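Local atomic coordinates of pyroglutamyl-peptidase I (Fervidobacterium islandicum, PDB entry 6LTQ), a protein that probably removes N-terminal pyroglutamyl residues from peptides, as a pyroglutamyl-peptidase I of a thermophilic, keratin-degrading bacterium. Residues Ser16-Gly21 against Glu64-Tyr69; Arg35-Leu40 against Thr52-Val57; Glu68-Asn73 against Ala78-Gln83. All blocks are in the same frame, centred on the assembly; numbering follows the deposited sequence.

Contact 1 of 3, residues Ser16-Gly21 against Glu64-Tyr69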
ATOM      1  N   SER D  16      33.802   1.265 -20.471  1.00 25.91           N
ATOM      2  CA  SER D  16      33.631  -0.146 -20.155  1.00 32.68           C
ATOM      3  C   SER D  16      32.588  -0.261 -19.045  1.00 30.73           C
ATOM      4  O   SER D  16      32.771   0.291 -17.952  1.00 28.49           O
ATOM      5  CB  SER D  16      34.948  -0.794 -19.732  1.00 29.81           C
ATOM      6  OG  SER D  16      35.499  -0.141 -18.602  1.00 43.98           O
ATOM      7  N   VAL D  17      31.503  -0.975 -19.326  1.00 28.04           N
ATOM      8  CA  VAL D  17      30.347  -1.056 -18.437  1.00 21.90           C
ATOM      9  C   VAL D  17      30.165  -2.493 -17.992  1.00 24.50           C
ATOM     10  O   VAL D  17      30.076  -3.399 -18.830  1.00 32.49           O
ATOM     11  CB  VAL D  17      29.086  -0.538 -19.147  1.00 28.56           C
ATOM     12  CG1 VAL D  17      27.854  -0.770 -18.293  1.00 20.63           C
ATOM     13  CG2 VAL D  17      29.268   0.926 -19.492  1.00 26.24           C
ATOM     14  N   LEU D  18      30.071  -2.704 -16.668  1.00 17.35           N
ATOM     15  CA  LEU D  18      29.757  -4.009 -16.100  1.00 24.34           C
ATOM     16  C   LEU D  18      28.279  -4.008 -15.728  1.00 27.08           C
ATOM     17  O   LEU D  18      27.848  -3.200 -14.898  1.00 29.66           O
ATOM     18  CB  LEU D  18      30.623  -4.308 -14.882  1.00 18.41           C
ATOM     19  CG  LEU D  18      30.236  -5.576 -14.135  1.00 21.47           C
ATOM     20  CD1 LEU D  18      30.299  -6.799 -15.061  1.00 32.29           C
ATOM     21  CD2 LEU D  18      31.100  -5.786 -12.884  1.00 28.06           C
ATOM     22  N   LEU D  19      27.502  -4.860 -16.396  1.00 26.31           N
ATOM     23  CA  LEU D  19      26.080  -5.051 -16.132  1.00 19.40           C
ATOM     24  C   LEU D  19      25.889  -6.375 -15.417  1.00 23.38           C
ATOM     25  O   LEU D  19      26.223  -7.433 -15.963  1.00 23.98           O
ATOM     26  CB  LEU D  19      25.278  -5.024 -17.434  1.00 25.00           C
ATOM     27  CG  LEU D  19      23.764  -5.165 -17.310  1.00 27.09           C
ATOM     28  CD1 LEU D  19      23.174  -3.862 -16.707  1.00 19.57           C
ATOM     29  CD2 LEU D  19      23.170  -5.460 -18.680  1.00 25.15           C
ATOM     30  N   THR D  20      25.369  -6.328 -14.192  1.00 15.32           N
ATOM     31  CA  THR D  20      25.211  -7.544 -13.411  1.00 17.58           C
ATOM     32  C   THR D  20      23.745  -7.803 -13.092  1.00 21.56           C
ATOM     33  O   THR D  20      22.925  -6.880 -13.025  1.00 22.78           O
ATOM     34  CB  THR D  20      26.026  -7.488 -12.105  1.00 24.87           C
ATOM     35  OG1 THR D  20      25.429  -6.548 -11.209  1.00 22.13           O
ATOM     36  CG2 THR D  20      27.462  -7.054 -12.388  1.00 25.30           C
ATOM     37  N   GLY D  21      23.429  -9.083 -12.881  1.00 18.87           N
ATOM     38  CA  GLY D  21      22.143  -9.504 -12.400  1.00 15.93           C
ATOM     39  C   GLY D  21      22.373 -10.564 -11.318  1.00 17.86           C
ATOM     40  O   GLY D  21      23.517 -10.908 -11.027  1.00 26.27           O
ATOM     41  N   GLU D  64      32.717 -12.044  -3.688  1.00 27.76           N
ATOM     42  CA  GLU D  64      33.893 -12.766  -4.172  1.00 35.43           C
ATOM     43  C   GLU D  64      33.841 -12.904  -5.686  1.00 32.95           C
ATOM     44  O   GLU D  64      34.793 -12.536  -6.381  1.00 33.07           O
ATOM     45  CB  GLU D  64      33.995 -14.136  -3.509  1.00 39.73           C
ATOM     46  CG  GLU D  64      34.635 -14.100  -2.141  1.00 44.76           C
ATOM     47  CD  GLU D  64      34.665 -15.464  -1.490  1.00 59.71           C
ATOM     48  OE1 GLU D  64      34.127 -16.428  -2.088  1.00 60.63           O
ATOM     49  OE2 GLU D  64      35.228 -15.572  -0.382  1.00 58.57           O
ATOM     50  N   VAL D  65      32.710 -13.394  -6.214  1.00 28.52           N
ATOM     51  CA  VAL D  65      32.550 -13.473  -7.665  1.00 28.49           C
ATOM     52  C   VAL D  65      32.711 -12.093  -8.284  1.00 29.11           C
ATOM     53  O   VAL D  65      33.419 -11.929  -9.280  1.00 21.03           O
ATOM     54  CB  VAL D  65      31.193 -14.102  -8.035  1.00 26.37           C
ATOM     55  CG1 VAL D  65      30.977 -14.056  -9.538  1.00 30.98           C
ATOM     56  CG2 VAL D  65      31.082 -15.535  -7.500  1.00 28.66           C
ATOM     57  N   LEU D  66      32.084 -11.068  -7.689  1.00 35.97           N
ATOM     58  CA  LEU D  66      32.218  -9.711  -8.227  1.00 22.39           C
ATOM     59  C   LEU D  66      33.651  -9.213  -8.122  1.00 27.36           C
ATOM     60  O   LEU D  66      34.165  -8.578  -9.052  1.00 30.23           O
ATOM     61  CB  LEU D  66      31.275  -8.739  -7.499  1.00 25.96           C
ATOM     62  CG  LEU D  66      31.333  -7.270  -7.961  1.00 26.60           C
ATOM     63  CD1 LEU D  66      30.950  -7.103  -9.433  1.00 28.63           C
ATOM     64  CD2 LEU D  66      30.452  -6.349  -7.091  1.00 20.20           C
ATOM     65  N   GLU D  67      34.297  -9.437  -6.972  1.00 27.54           N
ATOM     66  CA  GLU D  67      35.687  -9.019  -6.834  1.00 31.09           C
ATOM     67  C   GLU D  67      36.564  -9.742  -7.846  1.00 29.45           C
ATOM     68  O   GLU D  67      37.447  -9.133  -8.461  1.00 26.11           O
ATOM     69  CB  GLU D  67      36.189  -9.278  -5.411  1.00 19.62           C
ATOM     70  CG  GLU D  67      37.653  -8.887  -5.178  1.00 32.43           C
ATOM     71  CD  GLU D  67      37.955  -7.436  -5.529  1.00 31.17           C
ATOM     72  OE1 GLU D  67      37.037  -6.593  -5.485  1.00 45.09           O
ATOM     73  OE2 GLU D  67      39.122  -7.132  -5.846  1.00 35.26           O
ATOM     74  N   GLU D  68      36.293 -11.035  -8.063  1.00 29.96           N
ATOM     75  CA  GLU D  68      37.074 -11.814  -9.016  1.00 32.29           C
ATOM     76  C   GLU D  68      36.960 -11.216 -10.406  1.00 36.12           C
ATOM     77  O   GLU D  68      37.956 -11.127 -11.135  1.00 34.43           O
ATOM     78  CB  GLU D  68      36.572 -13.267  -9.004  1.00 42.92           C
ATOM     79  CG  GLU D  68      37.175 -14.221 -10.037  1.00 44.06           C
ATOM     80  CD  GLU D  68      36.485 -15.603 -10.057  1.00 57.23           C
ATOM     81  OE1 GLU D  68      35.229 -15.675 -10.100  1.00 28.95           O
ATOM     82  OE2 GLU D  68      37.203 -16.627 -10.019  1.00 43.11           O
ATOM     83  N   TYR D  69      35.769 -10.722 -10.761  1.00 32.03           N
ATOM     84  CA  TYR D  69      35.615 -10.068 -12.056  1.00 38.69           C
ATOM     85  C   TYR D  69      36.309  -8.722 -12.065  1.00 25.79           C
ATOM     86  O   TYR D  69      36.945  -8.356 -13.060  1.00 30.12           O
ATOM     87  CB  TYR D  69      34.146  -9.891 -12.436  1.00 25.05           C
ATOM     88  CG  TYR D  69      33.980  -9.673 -13.925  1.00 30.47           C
ATOM     89  CD1 TYR D  69      34.160  -8.415 -14.499  1.00 26.68           C
ATOM     90  CD2 TYR D  69      33.686 -10.740 -14.763  1.00 42.58           C
ATOM     91  CE1 TYR D  69      34.029  -8.227 -15.878  1.00 31.19           C
ATOM     92  CE2 TYR D  69      33.557 -10.566 -16.130  1.00 39.44           C
ATOM     93  CZ  TYR D  69      33.729  -9.314 -16.687  1.00 35.39           C
ATOM     94  OH  TYR D  69      33.595  -9.159 -18.058  1.00 38.48           O
TER

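Contact 2 of 3, residues Arg35-Leu40 against Thr52-Val57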
ATOM      1  N   ARG D  35      17.375 -12.279 -16.347  1.00 20.14           N
ATOM      2  CA  ARG D  35      16.806 -12.336 -17.696  1.00 24.72           C
ATOM      3  C   ARG D  35      17.208 -11.132 -18.541  1.00 28.15           C
ATOM      4  O   ARG D  35      17.523 -11.287 -19.726  1.00 27.53           O
ATOM      5  CB  ARG D  35      15.284 -12.427 -17.643  1.00 26.30           C
ATOM      6  CG  ARG D  35      14.776 -13.644 -16.937  1.00 39.06           C
ATOM      7  CD  ARG D  35      14.676 -14.822 -17.882  1.00 47.94           C
ATOM      8  NE  ARG D  35      13.845 -14.519 -19.040  1.00 46.37           N
ATOM      9  CZ  ARG D  35      12.548 -14.797 -19.115  1.00 65.75           C
ATOM     10  NH1 ARG D  35      11.866 -14.491 -20.213  1.00 73.28           N
ATOM     11  NH2 ARG D  35      11.932 -15.378 -18.091  1.00 55.08           N
ATOM     12  N   ILE D  36      17.198  -9.923 -17.962  1.00 28.25           N
ATOM     13  CA  ILE D  36      17.592  -8.731 -18.721  1.00 19.83           C
ATOM     14  C   ILE D  36      19.055  -8.818 -19.133  1.00 24.90           C
ATOM     15  O   ILE D  36      19.431  -8.421 -20.246  1.00 21.01           O
ATOM     16  CB  ILE D  36      17.342  -7.442 -17.913  1.00 20.76           C
ATOM     17  CG1 ILE D  36      15.859  -7.210 -17.646  1.00 20.29           C
ATOM     18  CG2 ILE D  36      17.940  -6.215 -18.640  1.00 19.57           C
ATOM     19  CD1 ILE D  36      15.635  -5.973 -16.757  1.00 19.95           C
ATOM     20  N   VAL D  37      19.912  -9.273 -18.216  1.00 19.43           N
ATOM     21  CA  VAL D  37      21.332  -9.368 -18.528  1.00 22.53           C
ATOM     22  C   VAL D  37      21.542 -10.343 -19.688  1.00 31.61           C
ATOM     23  O   VAL D  37      22.278 -10.048 -20.641  1.00 25.31           O
ATOM     24  CB  VAL D  37      22.129  -9.786 -17.278  1.00 24.14           C
ATOM     25  CG1 VAL D  37      23.561 -10.190 -17.676  1.00 27.51           C
ATOM     26  CG2 VAL D  37      22.180  -8.647 -16.247  1.00 21.08           C
ATOM     27  N   LYS D  38      20.860 -11.491 -19.639  1.00 29.45           N
ATOM     28  CA  LYS D  38      20.934 -12.458 -20.737  1.00 30.49           C
ATOM     29  C   LYS D  38      20.422 -11.843 -22.027  1.00 30.01           C
ATOM     30  O   LYS D  38      21.010 -12.039 -23.095  1.00 39.84           O
ATOM     31  CB  LYS D  38      20.130 -13.721 -20.403  1.00 34.89           C
ATOM     32  CG  LYS D  38      20.676 -14.555 -19.244  1.00 40.31           C
ATOM     33  CD  LYS D  38      19.821 -15.825 -19.030  1.00 63.02           C
ATOM     34  CE  LYS D  38      18.311 -15.513 -18.991  1.00 58.84           C
ATOM     35  NZ  LYS D  38      17.466 -16.647 -18.503  1.00 66.46           N
ATOM     36  N   ARG D  39      19.316 -11.105 -21.958  1.00 31.88           N
ATOM     37  CA  ARG D  39      18.777 -10.495 -23.168  1.00 32.56           C
ATOM     38  C   ARG D  39      19.747  -9.485 -23.777  1.00 36.21           C
ATOM     39  O   ARG D  39      19.901  -9.428 -25.000  1.00 37.93           O
ATOM     40  CB  ARG D  39      17.427  -9.846 -22.875  1.00 34.07           C
ATOM     41  CG  ARG D  39      16.771  -9.279 -24.107  1.00 41.93           C
ATOM     42  CD  ARG D  39      15.281  -9.140 -23.904  1.00 48.43           C
ATOM     43  NE  ARG D  39      14.599 -10.426 -23.978  1.00 52.66           N
ATOM     44  CZ  ARG D  39      13.277 -10.554 -24.003  1.00 59.32           C
ATOM     45  NH1 ARG D  39      12.507  -9.471 -23.958  1.00 48.60           N
ATOM     46  NH2 ARG D  39      12.724 -11.757 -24.067  1.00 47.75           N
ATOM     47  N   LEU D  40      20.395  -8.677 -22.948  1.00 26.61           N
ATOM     48  CA  LEU D  40      21.263  -7.611 -23.422  1.00 26.87           C
ATOM     49  C   LEU D  40      22.678  -8.107 -23.733  1.00 35.82           C
ATOM     50  O   LEU D  40      23.518  -7.312 -24.212  1.00 34.42           O
ATOM     51  CB  LEU D  40      21.282  -6.462 -22.419  1.00 26.99           C
ATOM     52  CG  LEU D  40      19.976  -5.656 -22.368  1.00 23.87           C
ATOM     53  CD1 LEU D  40      20.065  -4.432 -21.438  1.00 19.45           C
ATOM     54  CD2 LEU D  40      19.463  -5.225 -23.766  1.00 28.96           C
ATOM     55  N   THR D  52      29.016  -8.452 -18.953  1.00 25.81           N
ATOM     56  CA  THR D  52      27.880  -8.948 -18.192  1.00 25.50           C
ATOM     57  C   THR D  52      28.340  -9.991 -17.186  1.00 34.59           C
ATOM     58  O   THR D  52      29.367 -10.652 -17.377  1.00 33.54           O
ATOM     59  CB  THR D  52      26.790  -9.543 -19.092  1.00 30.53           C
ATOM     60  OG1 THR D  52      27.317 -10.652 -19.834  1.00 34.15           O
ATOM     61  CG2 THR D  52      26.246  -8.470 -20.045  1.00 23.29           C
ATOM     62  N   LEU D  53      27.578 -10.122 -16.101  1.00 24.03           N
ATOM     63  CA  LEU D  53      27.931 -11.068 -15.053  1.00 25.31           C
ATOM     64  C   LEU D  53      26.701 -11.353 -14.208  1.00 32.86           C
ATOM     65  O   LEU D  53      26.029 -10.417 -13.770  1.00 26.11           O
ATOM     66  CB  LEU D  53      29.071 -10.508 -14.196  1.00 25.23           C
ATOM     67  CG  LEU D  53      29.407 -11.351 -12.970  1.00 27.23           C
ATOM     68  CD1 LEU D  53      30.015 -12.673 -13.428  1.00 39.11           C
ATOM     69  CD2 LEU D  53      30.422 -10.605 -12.121  1.00 33.25           C
ATOM     70  N   ILE D  54      26.410 -12.631 -13.984  1.00 23.52           N
ATOM     71  CA  ILE D  54      25.347 -13.050 -13.080  1.00 28.01           C
ATOM     72  C   ILE D  54      25.976 -13.428 -11.746  1.00 43.05           C
ATOM     73  O   ILE D  54      26.923 -14.226 -11.697  1.00 26.72           O
ATOM     74  CB  ILE D  54      24.540 -14.219 -13.663  1.00 26.10           C
ATOM     75  CG1 ILE D  54      23.974 -13.846 -15.032  1.00 32.24           C
ATOM     76  CG2 ILE D  54      23.425 -14.623 -12.712  1.00 25.55           C
ATOM     77  CD1 ILE D  54      23.071 -12.645 -15.002  1.00 29.40           C
ATOM     78  N   LEU D  55      25.466 -12.845 -10.669  1.00 21.02           N
ATOM     79  CA  LEU D  55      26.012 -13.073  -9.338  1.00 17.92           C
ATOM     80  C   LEU D  55      25.143 -14.025  -8.543  1.00 26.66           C
ATOM     81  O   LEU D  55      23.914 -14.051  -8.706  1.00 27.18           O
ATOM     82  CB  LEU D  55      26.125 -11.742  -8.579  1.00 23.02           C
ATOM     83  CG  LEU D  55      27.000 -10.709  -9.269  1.00 18.81           C
ATOM     84  CD1 LEU D  55      26.818  -9.347  -8.592  1.00 24.11           C
ATOM     85  CD2 LEU D  55      28.475 -11.123  -9.242  1.00 26.03           C
ATOM     86  N   PRO D  56      25.747 -14.806  -7.655  1.00 22.69           N
ATOM     87  CA  PRO D  56      24.951 -15.638  -6.759  1.00 25.29           C
ATOM     88  C   PRO D  56      24.327 -14.791  -5.661  1.00 20.02           C
ATOM     89  O   PRO D  56      24.905 -13.814  -5.186  1.00 23.20           O
ATOM     90  CB  PRO D  56      25.983 -16.606  -6.170  1.00 31.69           C
ATOM     91  CG  PRO D  56      27.248 -15.813  -6.186  1.00 20.82           C
ATOM     92  CD  PRO D  56      27.199 -14.957  -7.415  1.00 22.08           C
ATOM     93  N   VAL D  57      23.155 -15.218  -5.226  1.00 22.31           N
ATOM     94  CA  VAL D  57      22.512 -14.584  -4.087  1.00 21.61           C
ATOM     95  C   VAL D  57      23.093 -15.239  -2.839  1.00 20.37           C
ATOM     96  O   VAL D  57      22.491 -16.137  -2.238  1.00 29.24           O
ATOM     97  CB  VAL D  57      20.984 -14.700  -4.173  1.00 25.13           C
ATOM     98  CG1 VAL D  57      20.330 -14.006  -2.970  1.00 26.84           C
ATOM     99  CG2 VAL D  57      20.498 -14.093  -5.508  1.00 19.38           C
TER

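Contact 3 of 3, residues Glu68-Asn73 against Ala78-Gln83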
ATOM      1  N   GLU D  68      36.293 -11.035  -8.063  1.00 29.96           N
ATOM      2  CA  GLU D  68      37.074 -11.814  -9.016  1.00 32.29           C
ATOM      3  C   GLU D  68      36.960 -11.216 -10.406  1.00 36.12           C
ATOM      4  O   GLU D  68      37.956 -11.127 -11.135  1.00 34.43           O
ATOM      5  CB  GLU D  68      36.572 -13.267  -9.004  1.00 42.92           C
ATOM      6  CG  GLU D  68      37.175 -14.221 -10.037  1.00 44.06           C
ATOM      7  CD  GLU D  68      36.485 -15.603 -10.057  1.00 57.23           C
ATOM      8  OE1 GLU D  68      35.229 -15.675 -10.100  1.00 28.95           O
ATOM      9  OE2 GLU D  68      37.203 -16.627 -10.019  1.00 43.11           O
ATOM     10  N   TYR D  69      35.769 -10.722 -10.761  1.00 32.03           N
ATOM     11  CA  TYR D  69      35.615 -10.068 -12.056  1.00 38.69           C
ATOM     12  C   TYR D  69      36.309  -8.722 -12.065  1.00 25.79           C
ATOM     13  O   TYR D  69      36.945  -8.356 -13.060  1.00 30.12           O
ATOM     14  CB  TYR D  69      34.146  -9.891 -12.436  1.00 25.05           C
ATOM     15  CG  TYR D  69      33.980  -9.673 -13.925  1.00 30.47           C
ATOM     16  CD1 TYR D  69      34.160  -8.415 -14.499  1.00 26.68           C
ATOM     17  CD2 TYR D  69      33.686 -10.740 -14.763  1.00 42.58           C
ATOM     18  CE1 TYR D  69      34.029  -8.227 -15.878  1.00 31.19           C
ATOM     19  CE2 TYR D  69      33.557 -10.566 -16.130  1.00 39.44           C
ATOM     20  CZ  TYR D  69      33.729  -9.314 -16.687  1.00 35.39           C
ATOM     21  OH  TYR D  69      33.595  -9.159 -18.058  1.00 38.48           O
ATOM     22  N   TYR D  70      36.189  -7.958 -10.974  1.00 32.12           N
ATOM     23  CA  TYR D  70      36.894  -6.682 -10.925  1.00 30.24           C
ATOM     24  C   TYR D  70      38.401  -6.888 -11.041  1.00 43.34           C
ATOM     25  O   TYR D  70      39.085  -6.056 -11.658  1.00 28.36           O
ATOM     26  CB  TYR D  70      36.566  -5.907  -9.639  1.00 46.68           C
ATOM     27  CG  TYR D  70      35.297  -5.068  -9.656  1.00 36.62           C
ATOM     28  CD1 TYR D  70      34.954  -4.267 -10.750  1.00 30.07           C
ATOM     29  CD2 TYR D  70      34.452  -5.075  -8.557  1.00 35.98           C
ATOM     30  CE1 TYR D  70      33.782  -3.504 -10.744  1.00 38.09           C
ATOM     31  CE2 TYR D  70      33.285  -4.319  -8.542  1.00 31.36           C
ATOM     32  CZ  TYR D  70      32.953  -3.537  -9.629  1.00 39.16           C
ATOM     33  OH  TYR D  70      31.785  -2.798  -9.584  1.00 34.68           O
ATOM     34  N   LYS D  71      38.956  -7.950 -10.413  1.00 36.61           N
ATOM     35  CA  LYS D  71      40.383  -8.142 -10.658  1.00 41.77           C
ATOM     36  C   LYS D  71      40.707  -8.559 -12.080  1.00 45.47           C
ATOM     37  O   LYS D  71      41.744  -8.145 -12.606  1.00 56.28           O
ATOM     38  CB  LYS D  71      41.121  -9.043  -9.688  1.00 44.22           C
ATOM     39  CG  LYS D  71      42.420  -8.246  -9.683  1.00 62.08           C
ATOM     40  CD  LYS D  71      43.460  -8.120  -8.669  1.00 71.90           C
ATOM     41  CE  LYS D  71      43.914  -9.262  -7.823  1.00 70.54           C
ATOM     42  NZ  LYS D  71      45.170  -8.558  -7.259  1.00 65.55           N
ATOM     43  N   THR D  72      39.845  -9.274 -12.768  1.00 38.77           N
ATOM     44  CA  THR D  72      40.315  -9.793 -14.049  1.00 40.95           C
ATOM     45  C   THR D  72      39.896  -8.952 -15.264  1.00 45.01           C
ATOM     46  O   THR D  72      40.255  -9.295 -16.400  1.00 43.59           O
ATOM     47  CB  THR D  72      39.914 -11.274 -14.171  1.00 42.02           C
ATOM     48  OG1 THR D  72      38.495 -11.400 -14.034  1.00 37.30           O
ATOM     49  CG2 THR D  72      40.595 -12.036 -13.005  1.00 32.77           C
ATOM     50  N   ASN D  73      39.163  -7.856 -15.056  1.00 52.40           N
ATOM     51  CA  ASN D  73      38.754  -6.952 -16.126  1.00 41.05           C
ATOM     52  C   ASN D  73      38.756  -5.518 -15.605  1.00 45.03           C
ATOM     53  O   ASN D  73      38.623  -5.283 -14.399  1.00 56.27           O
ATOM     54  CB  ASN D  73      37.368  -7.312 -16.676  1.00 33.28           C
ATOM     55  CG  ASN D  73      37.192  -8.811 -16.911  1.00 49.39           C
ATOM     56  OD1 ASN D  73      36.962  -9.583 -15.969  1.00 39.29           O
ATOM     57  ND2 ASN D  73      37.279  -9.227 -18.174  1.00 45.43           N
ATOM     58  N   ALA D  78      29.693   0.360 -13.073  1.00 17.28           N
ATOM     59  CA  ALA D  78      28.954  -0.832 -12.706  1.00 23.47           C
ATOM     60  C   ALA D  78      27.481  -0.452 -12.695  1.00 25.76           C
ATOM     61  O   ALA D  78      27.099   0.533 -12.056  1.00 18.88           O
ATOM     62  CB  ALA D  78      29.402  -1.360 -11.346  1.00 22.28           C
ATOM     63  N   LEU D  79      26.679  -1.175 -13.462  1.00 22.49           N
ATOM     64  CA  LEU D  79      25.228  -1.009 -13.472  1.00 22.43           C
ATOM     65  C   LEU D  79      24.694  -2.310 -12.901  1.00 21.54           C
ATOM     66  O   LEU D  79      24.627  -3.327 -13.602  1.00 18.13           O
ATOM     67  CB  LEU D  79      24.706  -0.728 -14.879  1.00 22.67           C
ATOM     68  CG  LEU D  79      23.208  -0.451 -15.070  1.00 29.94           C
ATOM     69  CD1 LEU D  79      22.741   0.628 -14.102  1.00 24.24           C
ATOM     70  CD2 LEU D  79      22.900  -0.038 -16.525  1.00 24.77           C
ATOM     71  N   HIS D  80      24.362  -2.296 -11.613  1.00 14.21           N
ATOM     72  CA  HIS D  80      23.898  -3.492 -10.936  1.00 13.82           C
ATOM     73  C   HIS D  80      22.379  -3.559 -11.012  1.00 19.37           C
ATOM     74  O   HIS D  80      21.691  -2.595 -10.647  1.00 17.04           O
ATOM     75  CB  HIS D  80      24.326  -3.499  -9.471  1.00 15.05           C
ATOM     76  CG  HIS D  80      25.804  -3.536  -9.264  1.00 22.48           C
ATOM     77  ND1 HIS D  80      26.600  -4.568  -9.722  1.00 20.42           N
ATOM     78  CD2 HIS D  80      26.628  -2.674  -8.627  1.00 21.84           C
ATOM     79  CE1 HIS D  80      27.855  -4.331  -9.379  1.00 24.59           C
ATOM     80  NE2 HIS D  80      27.899  -3.188  -8.713  1.00 25.99           N
ATOM     81  N   LEU D  81      21.864  -4.699 -11.465  1.00 14.42           N
ATOM     82  CA  LEU D  81      20.429  -4.942 -11.513  1.00 18.38           C
ATOM     83  C   LEU D  81      20.027  -5.943 -10.447  1.00 22.13           C
ATOM     84  O   LEU D  81      20.758  -6.898 -10.166  1.00 18.91           O
ATOM     85  CB  LEU D  81      19.981  -5.467 -12.881  1.00 14.73           C
ATOM     86  CG  LEU D  81      20.399  -4.680 -14.118  1.00 13.76           C
ATOM     87  CD1 LEU D  81      19.810  -5.345 -15.382  1.00 15.32           C
ATOM     88  CD2 LEU D  81      20.007  -3.188 -14.024  1.00 20.14           C
ATOM     89  N   GLY D  82      18.843  -5.745  -9.878  1.00 11.78           N
ATOM     90  CA  GLY D  82      18.337  -6.687  -8.905  1.00 13.03           C
ATOM     91  C   GLY D  82      16.824  -6.675  -8.883  1.00 17.41           C
ATOM     92  O   GLY D  82      16.181  -5.732  -9.360  1.00 18.87           O
ATOM     93  N   GLN D  83      16.264  -7.745  -8.323  1.00 17.99           N
ATOM     94  CA  GLN D  83      14.819  -7.896  -8.186  1.00 19.20           C
ATOM     95  C   GLN D  83      14.339  -7.188  -6.919  1.00 16.81           C
ATOM     96  O   GLN D  83      14.914  -7.370  -5.847  1.00 16.15           O
ATOM     97  CB  GLN D  83      14.456  -9.381  -8.146  1.00 19.93           C
ATOM     98  CG  GLN D  83      13.005  -9.673  -7.854  1.00 17.37           C
ATOM     99  CD  GLN D  83      12.777 -11.142  -7.577  1.00 26.50           C
ATOM    100  OE1 GLN D  83      12.798 -11.972  -8.496  1.00 23.79           O
ATOM    101  NE2 GLN D  83      12.577 -11.478  -6.313  1.00 16.11           N
TER

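Contact 1 of 3, residues Ser16-Gly21 against Glu64-Tyr69
L18 makes the strand's close contacts here, and each of its two methyls goes to a different residue of the helix. CD1 lies over one face of the Y69 ring, 4.1 Å from Y69 CE1, so the aromatic is met on its flat side. CD2 reaches the leucine one turn back, with L18 CD2 3.7 Å from L66 CD1. The fork depends on the shape of L18: with CG anti to the backbone N, chi1 173° carries CG out from the strand, and chi2 58° then turns one methyl to Y69 and the other to L66. L66 has nearly the same conformation, but its CB leaves the helix across the line of approach, and only the far end of the chain turns in to deliver CD1. The two leucines therefore meet askew. Y69 starts out directly toward the strand, and its long ring runs past L18 in the opposite sense, its phenol end passing the leucine to hydrogen-bond H51 of strand 48-55. The backbones stay well apart, L18 CA being 9.3 Å from Y69 CA, so side chains alone fill the gap. Around them, I75 touches both L18 and Y69, while V159 and S163 of helix 158-170 pack on L66. E67, on a neighbouring side of the helix, forms a salt bridge with R166 and a hydrogen bond with Y162, tying helix 59-72 to helix 158-170. Between the two segments themselves the contact is aliphatic and CH-to-ring packing with no directional bond of its own, which implies that it probably owes its hold to burial; the Y69-H51 bond adds the directional tie, to the strand next door in the same sheet.

Contact 2 of 3, residues Arg35-Leu40 against Thr52-Val57
V37 drops one methyl, CG1, between T52, which faces the helix, and the end of I54. The tight part is small: V37 CG1 is 3.6 Å from T52 CB and 3.7 Å from I54 CD1. I54 does not point straight at the helix. Its chi2 of -59° bends CD1 back, and this methyl also lies 3.8 Å from V37 CB. On the strand side L53, between these two, sends its side chain away from the helix, to L18 and Y69. V37 also touches L19 of strand 15-22, so its buried side rests on two neighbouring strands at once.

The packing thins quickly outward. K38 CG stays 5.2 Å from I54 CD1, and R35 starts off in the other direction, where it packs on V30 and L203 and makes a long, weak ion pair with E186. R35 is partly exposed and K38 and R39 are exposed, which puts charge along the outer side of the helix. Helix and strand run nearly antiparallel, at 157°, with their axes 8.8 Å apart. This is the geometry of a beta-alpha-beta crossover: strand 15-22, helix 32-40 and strand 48-55, the two strands parallel and adjacent under the helix.

Contact 3 of 3, residues Glu68-Asn73 against Ala78-Gln83
A78 opens the segment by setting its methyl against the phenol end of Y70, with A78 CB 3.3 Å from Y70 OH. The tyrosine gets there from the side: its CB leaves the helix across the gap, and the length of the ring then carries OH to the strand. L79 takes the other face of the sheet, against L19 and V179. H80 returns to the helix side, where its NE2 comes within 4.0 Å of Y70 OH, the hydroxyl lying obliquely to the imidazole. S163 of helix 158-170 bridges them, its OG hydrogen-bonded to both Y70 OH and H80 NE2. T20 holds the other ring nitrogen, ND1, so both ends of the buried imidazole are engaged and its rotation is probably fixed. L81 again faces away, packing on I36 of helix 32-40, and Q83 bonds through OE1 to Q187. Strand 77-83 thus lies between parallel strands 15-22 and 175-181, with helices 59-72 and 158-170 meeting over one face and helix 32-40 on the opposite one.

In the fold
Contacts 1 and 3 are almost one site: their centres are 2 Å apart, both use helix 59-72, and their strands are neighbours, L18 O lying 2.7 Å from L79 N. Contact 2 lies 10 Å from each, centre to centre, and its helix packs on the opposite face of the same sheet. The backbone joins contacts 1 and 2, L53 N being 3.0 Å from L19 O, while contacts 2 and 3 meet where V37 CG2 comes 4.2 Å from L81 CD1. They belong to a layered alpha/beta core with helices on both faces. V57, at the end of segment 52-57, touches I155, next in sequence to C156, present as cysteinesulfonic acid and probably the family's nucleophile.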